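Local coordinates for protein PKS (Streptomyces albus, PDB 4OQJ) that probably catalyses the decarboxylative condensation that extends carrier-protein-bound polyketide chains in oxazolomycin biosynthesis, as a ketosynthase of the thiolase superfamily, at residues Leu28-Pro33 / Asp39-Val44. Residues are numbered along the deposited sequence; the frame is centred on the assembly and turned at random.
Sequences LACRFP and DTFWKV
An edge-to-face aromatic pair, Phe32 against Phe41, joins the end of the first core strand of the ketosynthase to the helix that follows it. Phe32 comes just after the last residue of strand 23-31, and Phe41 lies in helix 38-46. The edge of the Phe32 ring points at one face of Phe41. The planes stand at 71°, and the centroids are 4.9 Å apart. Phe32 CD2 sits over the centre of the Phe41 ring. The shortest approach is Phe32 CE2 to Phe41 CE2, 3.6 Å. With chi1 at -174°, Phe41 swings CG away from its own backbone N, and the ring leaves the helix on the side of Phe32.

Cys30 adds a second apolar touch from the strand. Its SG lies 4.1 Å from Phe41 CB. The same sulfur is 5.0 Å from the centroid of Phe41, 49° off the ring normal, an oblique sulfur-aromatic contact. Cys30 CB also lies 3.4 Å above the plane of the Phe32 ring, nearer its border than its centre, so Cys30 touches both aromatic residues. All three residues are buried, and the contact is wholly apolar.

Helix 376-390 packs on both rings: Ala379 touches Phe32, and Leu386 touches Phe41. Strand 23-31 pairs with strand 259-267 in the central mixed sheet. Ala29 packs on helix 105-121, and Arg31 forms salt bridges there with Glu112 and Glu116.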
loop_
_atom_site.group_PDB
_atom_site.type_symbol
_atom_site.label_atom_id
_atom_site.label_comp_id
_atom_site.label_asym_id
_atom_site.label_seq_id
_atom_site.Cartn_x
_atom_site.Cartn_y
_atom_site.Cartn_z
ATOM N N LEU A 28 -1.650 -19.874 6.617
ATOM C CA LEU A 28 -0.921 -19.585 5.390
ATOM C C LEU A 28 -1.311 -20.575 4.325
ATOM O O LEU A 28 -1.897 -21.613 4.619
ATOM C CB LEU A 28 0.597 -19.600 5.611
ATOM C CG LEU A 28 1.285 -20.853 6.175
ATOM C CD1 LEU A 28 1.435 -21.935 5.133
ATOM C CD2 LEU A 28 2.656 -20.475 6.719
ATOM N N ALA A 29 -1.021 -20.224 3.079
ATOM C CA ALA A 29 -1.337 -21.078 1.950
ATOM C C ALA A 29 -0.448 -20.716 0.771
ATOM O O ALA A 29 0.058 -19.598 0.676
ATOM C CB ALA A 29 -2.800 -20.947 1.571
ATOM N N CYS A 30 -0.263 -21.676 -0.126
ATOM C CA CYS A 30 0.601 -21.467 -1.264
ATOM C C CYS A 30 0.343 -22.486 -2.351
ATOM O O CYS A 30 0.069 -23.670 -2.091
ATOM C CB CYS A 30 2.074 -21.522 -0.835
ATOM S SG CYS A 30 2.534 -23.075 0.007
ATOM N N ARG A 31 0.445 -22.005 -3.575
ATOM C CA ARG A 31 0.511 -22.845 -4.754
ATOM C C ARG A 31 1.732 -22.366 -5.516
ATOM O O ARG A 31 1.731 -21.271 -6.098
ATOM C CB ARG A 31 -0.757 -22.731 -5.586
ATOM C CG ARG A 31 -2.022 -22.999 -4.755
ATOM C CD ARG A 31 -3.244 -22.389 -5.376
ATOM N NE ARG A 31 -4.471 -22.894 -4.749
ATOM C CZ ARG A 31 -5.661 -22.874 -5.333
ATOM N NH1 ARG A 31 -5.781 -22.359 -6.554
ATOM N NH2 ARG A 31 -6.727 -23.371 -4.700
ATOM N N PHE A 32 2.784 -23.174 -5.447
ATOM C CA PHE A 32 4.085 -22.871 -6.039
ATOM C C PHE A 32 4.381 -23.984 -7.044
ATOM O O PHE A 32 3.691 -25.010 -7.046
ATOM C CB PHE A 32 5.166 -22.805 -4.962
ATOM C CG PHE A 32 5.002 -21.672 -3.972
ATOM C CD1 PHE A 32 4.493 -20.440 -4.354
ATOM C CD2 PHE A 32 5.386 -21.836 -2.657
ATOM C CE1 PHE A 32 4.359 -19.409 -3.433
ATOM C CE2 PHE A 32 5.243 -20.811 -1.740
ATOM C CZ PHE A 32 4.751 -19.592 -2.136
ATOM N N PRO A 33 5.398 -23.808 -7.901
ATOM C CA PRO A 33 5.737 -24.954 -8.759
ATOM C C PRO A 33 6.025 -26.198 -7.937
ATOM O O PRO A 33 6.771 -26.130 -6.959
ATOM C CB PRO A 33 6.987 -24.485 -9.499
ATOM C CG PRO A 33 6.869 -22.987 -9.501
ATOM C CD PRO A 33 6.268 -22.650 -8.161
ATOM N N ASP A 39 2.134 -28.358 2.965
ATOM C CA ASP A 39 2.698 -29.672 3.279
ATOM C C ASP A 39 3.515 -30.191 2.120
ATOM O O ASP A 39 4.608 -30.723 2.324
ATOM C CB ASP A 39 1.606 -30.679 3.628
ATOM C CG ASP A 39 1.124 -30.554 5.070
ATOM O OD1 ASP A 39 1.658 -29.705 5.816
ATOM O OD2 ASP A 39 0.217 -31.322 5.457
ATOM N N THR A 40 3.012 -30.041 0.897
ATOM C CA THR A 40 3.780 -30.513 -0.253
ATOM C C THR A 40 4.972 -29.574 -0.507
ATOM O O THR A 40 5.990 -29.983 -1.073
ATOM C CB THR A 40 2.906 -30.649 -1.531
ATOM O OG1 THR A 40 2.133 -29.464 -1.752
ATOM C CG2 THR A 40 1.948 -31.822 -1.397
ATOM N N PHE A 41 4.856 -28.315 -0.098
ATOM C CA PHE A 41 5.974 -27.375 -0.241
ATOM C C PHE A 41 7.088 -27.782 0.720
ATOM O O PHE A 41 8.264 -27.756 0.372
ATOM C CB PHE A 41 5.507 -25.932 0.025
ATOM C CG PHE A 41 6.552 -24.871 -0.246
ATOM C CD1 PHE A 41 7.429 -24.970 -1.331
ATOM C CD2 PHE A 41 6.622 -23.740 0.556
ATOM C CE1 PHE A 41 8.380 -23.978 -1.585
ATOM C CE2 PHE A 41 7.565 -22.730 0.298
ATOM C CZ PHE A 41 8.441 -22.858 -0.777
ATOM N N TRP A 42 6.715 -28.178 1.931
ATOM C CA TRP A 42 7.702 -28.617 2.892
ATOM C C TRP A 42 8.407 -29.859 2.379
ATOM O O TRP A 42 9.582 -30.074 2.672
ATOM C CB TRP A 42 7.073 -28.900 4.249
ATOM C CG TRP A 42 8.077 -29.426 5.205
ATOM C CD1 TRP A 42 8.080 -30.643 5.806
ATOM C CD2 TRP A 42 9.257 -28.747 5.658
ATOM N NE1 TRP A 42 9.186 -30.767 6.613
ATOM C CE2 TRP A 42 9.921 -29.614 6.543
ATOM C CE3 TRP A 42 9.804 -27.480 5.408
ATOM C CZ2 TRP A 42 11.113 -29.264 7.180
ATOM C CZ3 TRP A 42 10.979 -27.129 6.040
ATOM C CH2 TRP A 42 11.634 -28.031 6.914
ATOM N N LYS A 43 7.696 -30.671 1.602
ATOM C CA LYS A 43 8.312 -31.865 1.036
ATOM C C LYS A 43 9.339 -31.493 -0.029
ATOM O O LYS A 43 10.419 -32.065 -0.065
ATOM C CB LYS A 43 7.252 -32.802 0.463
ATOM C CG LYS A 43 6.415 -33.489 1.529
ATOM N N VAL A 44 9.017 -30.518 -0.877
ATOM C CA VAL A 44 9.972 -30.012 -1.862
ATOM C C VAL A 44 11.228 -29.520 -1.153
ATOM O O VAL A 44 12.341 -29.787 -1.599
ATOM C CB VAL A 44 9.363 -28.855 -2.719
ATOM C CG1 VAL A 44 10.446 -28.109 -3.506
ATOM C CG2 VAL A 44 8.308 -29.406 -3.682
#